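Histidine triad (HIT) protein (Sinorhizobium meliloti, PDB 3NRD) probably binds nucleotides and catalyses phosphate-bond chemistry on them through its HIT domain, which lies in this chain, the C-terminal part of a longer protein. Local coordinates at residues T6-L11 with N87-L92; W36-P41 with H93-A98. One frame throughout, in Å; residues are numbered along the deposited sequence.

In the fold
Contact 1 joins the N-terminal loop and helix start (6-11) to the turn 87-92, and contact 2 pairs the strand 36-41 with the strand that follows that turn; the segments alternate along the chain. The contacts lie about 12 Å apart, centre to centre. L11 links them: its CD2 is 3.7 Å from I38 CD1 and 3.7 Å from H93 CD2. A backbone-to-side-chain bond adds to it: Q91 O accepts from H93 ND1. One sulfate touches both contacts, held by G86 N just before the turn, weakly by I88 N and V89 N, and by H93 NE2 and H95 NE2, just before and within strand 94-99; it probably marks the site for a substrate phosphate.

Contact 1. Residues T6-L11 with N87-L92; sequences TLDERL and NIVRQL. With SO4 (sulfate ion), chain H.
At T6 the carbonyl oxygen O accepts from Q91 NE2 at 2.7 Å, the donor lying in the carbonyl plane and the acceptor in the plane of the amide. L7 meets the other end of that carboxamide, OE1, through CD1, crossing the glutamine at about a right angle. Next along, D8 N donates to Q91 OE1, also 2.7 Å, but arrives 30° tilted from the carbonyl plane. With both ends used, the rotation of the amide is fixed. Q91 spans the gap because CG stands anti to the backbone N (chi1 -178°) and the chain beyond it is extended.

D8 is the N-cap of the helix: its OD1 accepts from R10 N at 2.8 Å. A water bridges D8 OD2 to Q91 N, while V89 CG1 packs 3.5 Å from D8 CG. In one of its two conformers, R10 also grips the carboxylate side-on, NE to OD1 and NH2 to OD2, the latter a 2.7 Å salt bridge; in that conformer the bent chain passes V89 and lays one guanidinium face over V89 CG2, 3.9 Å from the plane. L11 closes on V89 from the helix side, CG to CG1 at 3.7 Å. On the turn, the backbone N atoms of I88 and V89 each give SO4 O3 a weak hydrogen bond, consistent with a phosphate-binding turn, and R90 forms a salt bridge to E78 of the second subunit.

Around this contact, L7 and L11 rest on V40 of strand 36-41, and L7 also reaches strand 24-29.

Contact 2. Residues W36-P41 with H93-A98; sequences WLILVP and HVHVIA. With SO4 (sulfate ion), chain H.
Indole nitrogen W36 NE1 donates to H95 ND1 at 3.1 Å, a side-chain bond bridging two neighbouring strands. The histidine nitrogen lies in the plane of the indole, at its edge, while the donor sits 20° out of the imidazole plane. The rings therefore meet rim to rim, with planes at 55°. The indole is swung away from the backbone N (chi1 -179°), which lays it alongside H95, and I97 CG1 covers one indole face in a CH-pi contact, 3.7 Å from the centroid of the five-membered ring. The other imidazole nitrogen, H95 NE2, donates to SO4 O1 at 2.7 Å, so H95 is held from both sides and its ring rotation is fixed. H93 NE2 reaches SO4 O2 at the same 2.7 Å, in the plane of its ring.

H93 and H95 are the second and third histidines of the family signature His-φ-His-φ-His-φ-φ, whose first place is taken here by Q91; in relatives the middle histidine is the nucleophile. The strands are antiparallel: L37 pairs with V96 and L39 with V94, each by two backbone hydrogen bonds, such as L39 N to V94 O at 2.8 Å. On the face turned from the sulfate, L37 and V96 pack on helix 54-75. On the histidine face, I38 CG2 lies 3.7 Å from H95 ND1, and W111 meets H95 edge-to-face.

Contact 1. Residues T6-L11 with N87-L92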
loop_
_atom_site.group_PDB
_atom_site.type_symbol
_atom_site.label_atom_id
_atom_site.label_comp_id
_atom_site.label_asym_id
_atom_site.label_seq_id
_atom_site.Cartn_x
_atom_site.Cartn_y
_atom_site.Cartn_z
ATOM N N THR A 6 -12.467 -15.954 9.921
ATOM C CA THR A 6 -12.438 -16.758 8.676
ATOM C C THR A 6 -11.671 -16.049 7.563
ATOM O O THR A 6 -12.028 -14.944 7.147
ATOM C CB THR A 6 -13.831 -17.046 8.160
ATOM O OG1 THR A 6 -14.634 -17.472 9.255
ATOM C CG2 THR A 6 -13.809 -18.126 7.044
ATOM N N LEU A 7 -10.618 -16.699 7.083
ATOM C CA LEU A 7 -9.886 -16.232 5.932
ATOM C C LEU A 7 -10.781 -16.357 4.711
ATOM O O LEU A 7 -11.484 -17.354 4.558
ATOM C CB LEU A 7 -8.604 -17.056 5.769
ATOM C CG LEU A 7 -7.630 -16.627 4.687
ATOM C CD1 LEU A 7 -7.007 -15.250 4.983
ATOM C CD2 LEU A 7 -6.572 -17.711 4.525
ATOM N N ASP A 8 -10.758 -15.331 3.858
ATOM C CA ASP A 8 -11.452 -15.331 2.585
ATOM C C ASP A 8 -10.987 -16.501 1.723
ATOM O O ASP A 8 -9.801 -16.713 1.614
ATOM C CB ASP A 8 -11.179 -14.018 1.852
ATOM C CG ASP A 8 -11.893 -13.928 0.540
ATOM O OD1 ASP A 8 -11.440 -14.552 -0.429
ATOM O OD2 ASP A 8 -12.917 -13.224 0.441
ATOM N N GLU A 9 -11.918 -17.225 1.108
ATOM C CA GLU A 9 -11.562 -18.442 0.335
ATOM C C GLU A 9 -10.556 -18.183 -0.811
ATOM O O GLU A 9 -9.736 -19.054 -1.116
ATOM C CB GLU A 9 -12.796 -19.157 -0.241
ATOM C CG GLU A 9 -13.428 -20.212 0.698
ATOM N N ARG A 10 -10.607 -17.004 -1.428
ATOM C CA ARG A 10 -9.693 -16.711 -2.529
ATOM C C ARG A 10 -8.285 -16.456 -2.012
ATOM O O ARG A 10 -7.312 -16.831 -2.693
ATOM C CB ARG A 10 -10.188 -15.564 -3.386
ATOM C CG ARG A 10 -11.456 -15.943 -4.180
ATOM C CD ARG A 10 -12.294 -14.753 -4.479
ATOM N NE ARG A 10 -12.817 -14.146 -3.248
ATOM C CZ ARG A 10 -13.487 -13.000 -3.198
ATOM N NH1 ARG A 10 -13.759 -12.308 -4.311
ATOM N NH2 ARG A 10 -13.904 -12.544 -2.028
ATOM N N LEU A 11 -8.164 -15.886 -0.803
ATOM C CA LEU A 11 -6.851 -15.752 -0.141
ATOM C C LEU A 11 -6.334 -17.099 0.382
ATOM O O LEU A 11 -5.100 -17.339 0.452
ATOM C CB LEU A 11 -6.916 -14.758 1.024
ATOM C CG LEU A 11 -7.268 -13.283 0.776
ATOM C CD1 LEU A 11 -7.185 -12.424 2.050
ATOM C CD2 LEU A 11 -6.355 -12.686 -0.256
ATOM N N ASN A 87 -9.819 -4.536 -4.274
ATOM C CA ASN A 87 -10.870 -4.383 -5.266
ATOM C C ASN A 87 -11.441 -5.787 -5.544
ATOM O O ASN A 87 -12.626 -5.912 -5.753
ATOM C CB ASN A 87 -10.383 -3.696 -6.559
ATOM C CG ASN A 87 -9.760 -2.301 -6.308
ATOM O OD1 ASN A 87 -10.119 -1.610 -5.349
ATOM N ND2 ASN A 87 -8.807 -1.902 -7.162
ATOM N N ILE A 88 -10.580 -6.815 -5.457
ATOM C CA ILE A 88 -10.901 -8.216 -5.775
ATOM C C ILE A 88 -11.498 -8.859 -4.484
ATOM O O ILE A 88 -12.707 -9.029 -4.338
ATOM C CB ILE A 88 -9.603 -8.920 -6.434
ATOM C CG1 ILE A 88 -9.178 -8.183 -7.732
ATOM C CG2 ILE A 88 -9.793 -10.409 -6.738
ATOM C CD1 ILE A 88 -7.855 -8.708 -8.419
ATOM N N VAL A 89 -10.630 -9.101 -3.519
ATOM C CA VAL A 89 -10.990 -9.657 -2.235
ATOM C C VAL A 89 -11.149 -8.530 -1.253
ATOM O O VAL A 89 -10.179 -7.829 -0.956
ATOM C CB VAL A 89 -9.858 -10.573 -1.770
ATOM C CG1 VAL A 89 -10.067 -11.067 -0.324
ATOM C CG2 VAL A 89 -9.726 -11.691 -2.757
ATOM N N ARG A 90 -12.350 -8.359 -0.716
ATOM C CA ARG A 90 -12.644 -7.222 0.184
ATOM C C ARG A 90 -12.111 -7.334 1.597
ATOM O O ARG A 90 -11.856 -6.319 2.211
ATOM C CB ARG A 90 -14.157 -6.964 0.279
ATOM C CG ARG A 90 -14.702 -6.292 -0.939
ATOM C CD ARG A 90 -14.184 -4.857 -1.069
ATOM N NE ARG A 90 -14.249 -4.424 -2.461
ATOM C CZ ARG A 90 -15.206 -3.661 -2.982
ATOM N NH1 ARG A 90 -16.211 -3.156 -2.246
ATOM N NH2 ARG A 90 -15.137 -3.387 -4.274
ATOM N N GLN A 91 -11.995 -8.542 2.117
ATOM C CA GLN A 91 -11.327 -8.771 3.373
ATOM C C GLN A 91 -9.931 -8.117 3.368
ATOM O O GLN A 91 -9.144 -8.340 2.446
ATOM C CB GLN A 91 -11.190 -10.266 3.607
ATOM C CG GLN A 91 -10.537 -10.626 4.915
ATOM C CD GLN A 91 -10.614 -12.092 5.182
ATOM O OE1 GLN A 91 -9.888 -12.877 4.572
ATOM N NE2 GLN A 91 -11.511 -12.483 6.057
ATOM N N LEU A 92 -9.680 -7.286 4.382
ATOM C CA LEU A 92 -8.475 -6.496 4.471
ATOM C C LEU A 92 -7.252 -7.424 4.411
ATOM O O LEU A 92 -7.158 -8.356 5.177
ATOM C CB LEU A 92 -8.439 -5.665 5.775
ATOM C CG LEU A 92 -7.122 -4.867 6.052
ATOM C CD1 LEU A 92 -6.718 -3.920 4.871
ATOM C CD2 LEU A 92 -7.245 -4.080 7.349
HETATM S S SO4 H . -6.245 -7.487 -3.948
HETATM O O1 SO4 H . -5.559 -6.574 -3.034
HETATM O O2 SO4 H . -5.810 -8.812 -3.580
HETATM O O3 SO4 H . -7.680 -7.455 -3.795
HETATM O O4 SO4 H . -5.969 -7.269 -5.327
HETATM O O HOH W 1 -13.425 -10.811 1.198
#

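Contact 2. Residues W36-P41 with H93-A98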
loop_
_atom_site.group_PDB
_atom_site.type_symbol
_atom_site.label_atom_id
_atom_site.label_comp_id
_atom_site.label_asym_id
_atom_site.label_seq_id
_atom_site.Cartn_x
_atom_site.Cartn_y
_atom_site.Cartn_z
ATOM N N TRP A 36 6.438 -12.388 -2.369
ATOM C CA TRP A 36 5.182 -11.653 -2.169
ATOM C C TRP A 36 4.435 -12.305 -1.023
ATOM O O TRP A 36 4.087 -13.488 -1.096
ATOM C CB TRP A 36 4.421 -11.725 -3.472
ATOM C CG TRP A 36 3.117 -11.046 -3.569
ATOM C CD1 TRP A 36 2.402 -10.449 -2.588
ATOM C CD2 TRP A 36 2.342 -10.952 -4.743
ATOM N NE1 TRP A 36 1.226 -9.989 -3.078
ATOM C CE2 TRP A 36 1.159 -10.288 -4.408
ATOM C CE3 TRP A 36 2.531 -11.386 -6.062
ATOM C CZ2 TRP A 36 0.156 -10.029 -5.342
ATOM C CZ3 TRP A 36 1.540 -11.134 -6.992
ATOM C CH2 TRP A 36 0.367 -10.463 -6.630
ATOM N N LEU A 37 4.254 -11.535 0.045
ATOM C CA LEU A 37 3.561 -11.947 1.238
ATOM C C LEU A 37 2.287 -11.154 1.361
ATOM O O LEU A 37 2.198 -9.998 0.892
ATOM C CB LEU A 37 4.403 -11.660 2.456
ATOM C CG LEU A 37 5.818 -12.256 2.423
ATOM C CD1 LEU A 37 6.532 -11.919 3.720
ATOM C CD2 LEU A 37 5.804 -13.757 2.187
ATOM N N ILE A 38 1.307 -11.742 2.018
ATOM C CA ILE A 38 0.175 -10.964 2.473
ATOM C C ILE A 38 -0.018 -11.127 3.962
ATOM O O ILE A 38 0.246 -12.204 4.510
ATOM C CB ILE A 38 -1.144 -11.268 1.693
ATOM C CG1 ILE A 38 -1.638 -12.678 1.886
ATOM C CG2 ILE A 38 -0.904 -11.035 0.213
ATOM C CD1 ILE A 38 -3.046 -12.917 1.287
ATOM N N LEU A 39 -0.453 -10.035 4.583
ATOM C CA LEU A 39 -0.757 -9.984 6.008
ATOM C C LEU A 39 -2.255 -9.814 6.118
ATOM O O LEU A 39 -2.807 -8.903 5.516
ATOM C CB LEU A 39 -0.052 -8.832 6.706
ATOM C CG LEU A 39 1.323 -9.209 7.252
ATOM C CD1 LEU A 39 2.304 -9.485 6.097
ATOM C CD2 LEU A 39 1.834 -8.122 8.183
ATOM N N VAL A 40 -2.917 -10.703 6.848
ATOM C CA VAL A 40 -4.390 -10.665 6.951
ATOM C C VAL A 40 -4.708 -10.487 8.421
ATOM O O VAL A 40 -4.550 -11.450 9.182
ATOM C CB VAL A 40 -5.033 -11.916 6.403
ATOM C CG1 VAL A 40 -6.616 -11.801 6.526
ATOM C CG2 VAL A 40 -4.553 -12.156 4.967
ATOM N N PRO A 41 -5.067 -9.252 8.834
ATOM C CA PRO A 41 -5.462 -9.021 10.227
ATOM C C PRO A 41 -6.676 -9.857 10.554
ATOM O O PRO A 41 -7.658 -9.822 9.812
ATOM C CB PRO A 41 -5.854 -7.551 10.268
ATOM C CG PRO A 41 -5.395 -6.953 9.032
ATOM C CD PRO A 41 -5.064 -7.998 8.054
ATOM N N HIS A 93 -6.358 -7.180 3.458
ATOM C CA HIS A 93 -5.076 -7.852 3.432
ATOM C C HIS A 93 -4.038 -6.911 2.852
ATOM O O HIS A 93 -4.342 -6.120 1.947
ATOM C CB HIS A 93 -5.158 -9.168 2.677
ATOM C CG HIS A 93 -5.625 -9.026 1.269
ATOM N ND1 HIS A 93 -6.917 -8.657 0.936
ATOM C CD2 HIS A 93 -4.973 -9.225 0.102
ATOM C CE1 HIS A 93 -7.024 -8.611 -0.377
ATOM N NE2 HIS A 93 -5.852 -8.923 -0.903
ATOM N N VAL A 94 -2.828 -6.970 3.406
ATOM C CA VAL A 94 -1.780 -6.033 3.036
ATOM C C VAL A 94 -0.725 -6.827 2.324
ATOM O O VAL A 94 -0.166 -7.777 2.918
ATOM C CB VAL A 94 -1.169 -5.331 4.230
ATOM C CG1 VAL A 94 -0.032 -4.415 3.769
ATOM C CG2 VAL A 94 -2.238 -4.532 4.998
ATOM N N HIS A 95 -0.472 -6.456 1.069
ATOM C CA HIS A 95 0.588 -7.007 0.255
ATOM C C HIS A 95 1.919 -6.407 0.693
ATOM O O HIS A 95 1.999 -5.199 0.898
ATOM C CB HIS A 95 0.376 -6.674 -1.234
ATOM C CG HIS A 95 -0.962 -7.082 -1.790
ATOM N ND1 HIS A 95 -1.216 -8.341 -2.279
ATOM C CD2 HIS A 95 -2.099 -6.371 -1.989
ATOM C CE1 HIS A 95 -2.462 -8.404 -2.723
ATOM N NE2 HIS A 95 -3.016 -7.213 -2.581
ATOM N N VAL A 96 2.955 -7.242 0.825
ATOM C CA VAL A 96 4.317 -6.823 1.138
ATOM C C VAL A 96 5.213 -7.588 0.195
ATOM O O VAL A 96 5.386 -8.801 0.341
ATOM C CB VAL A 96 4.714 -7.140 2.579
ATOM C CG1 VAL A 96 6.161 -6.622 2.874
ATOM C CG2 VAL A 96 3.702 -6.569 3.550
ATOM N N ILE A 97 5.751 -6.882 -0.791
ATOM C CA ILE A 97 6.340 -7.505 -1.968
ATOM C C ILE A 97 7.791 -7.035 -2.125
ATOM O O ILE A 97 8.051 -5.836 -2.045
ATOM C CB ILE A 97 5.603 -7.124 -3.241
ATOM C CG1 ILE A 97 4.097 -7.476 -3.175
ATOM C CG2 ILE A 97 6.254 -7.816 -4.433
ATOM C CD1 ILE A 97 3.225 -6.500 -3.897
ATOM N N ALA A 98 8.712 -7.961 -2.354
ATOM C CA ALA A 98 10.144 -7.652 -2.566
ATOM C C ALA A 98 10.412 -7.399 -4.049
ATOM O O ALA A 98 10.079 -8.229 -4.880
ATOM C CB ALA A 98 10.994 -8.789 -2.097
HETATM S S SO4 H . -6.245 -7.487 -3.948
HETATM O O1 SO4 H . -5.559 -6.574 -3.034
HETATM O O2 SO4 H . -5.810 -8.812 -3.580
HETATM O O3 SO4 H . -7.680 -7.455 -3.795
HETATM O O4 SO4 H . -5.969 -7.269 -5.327
#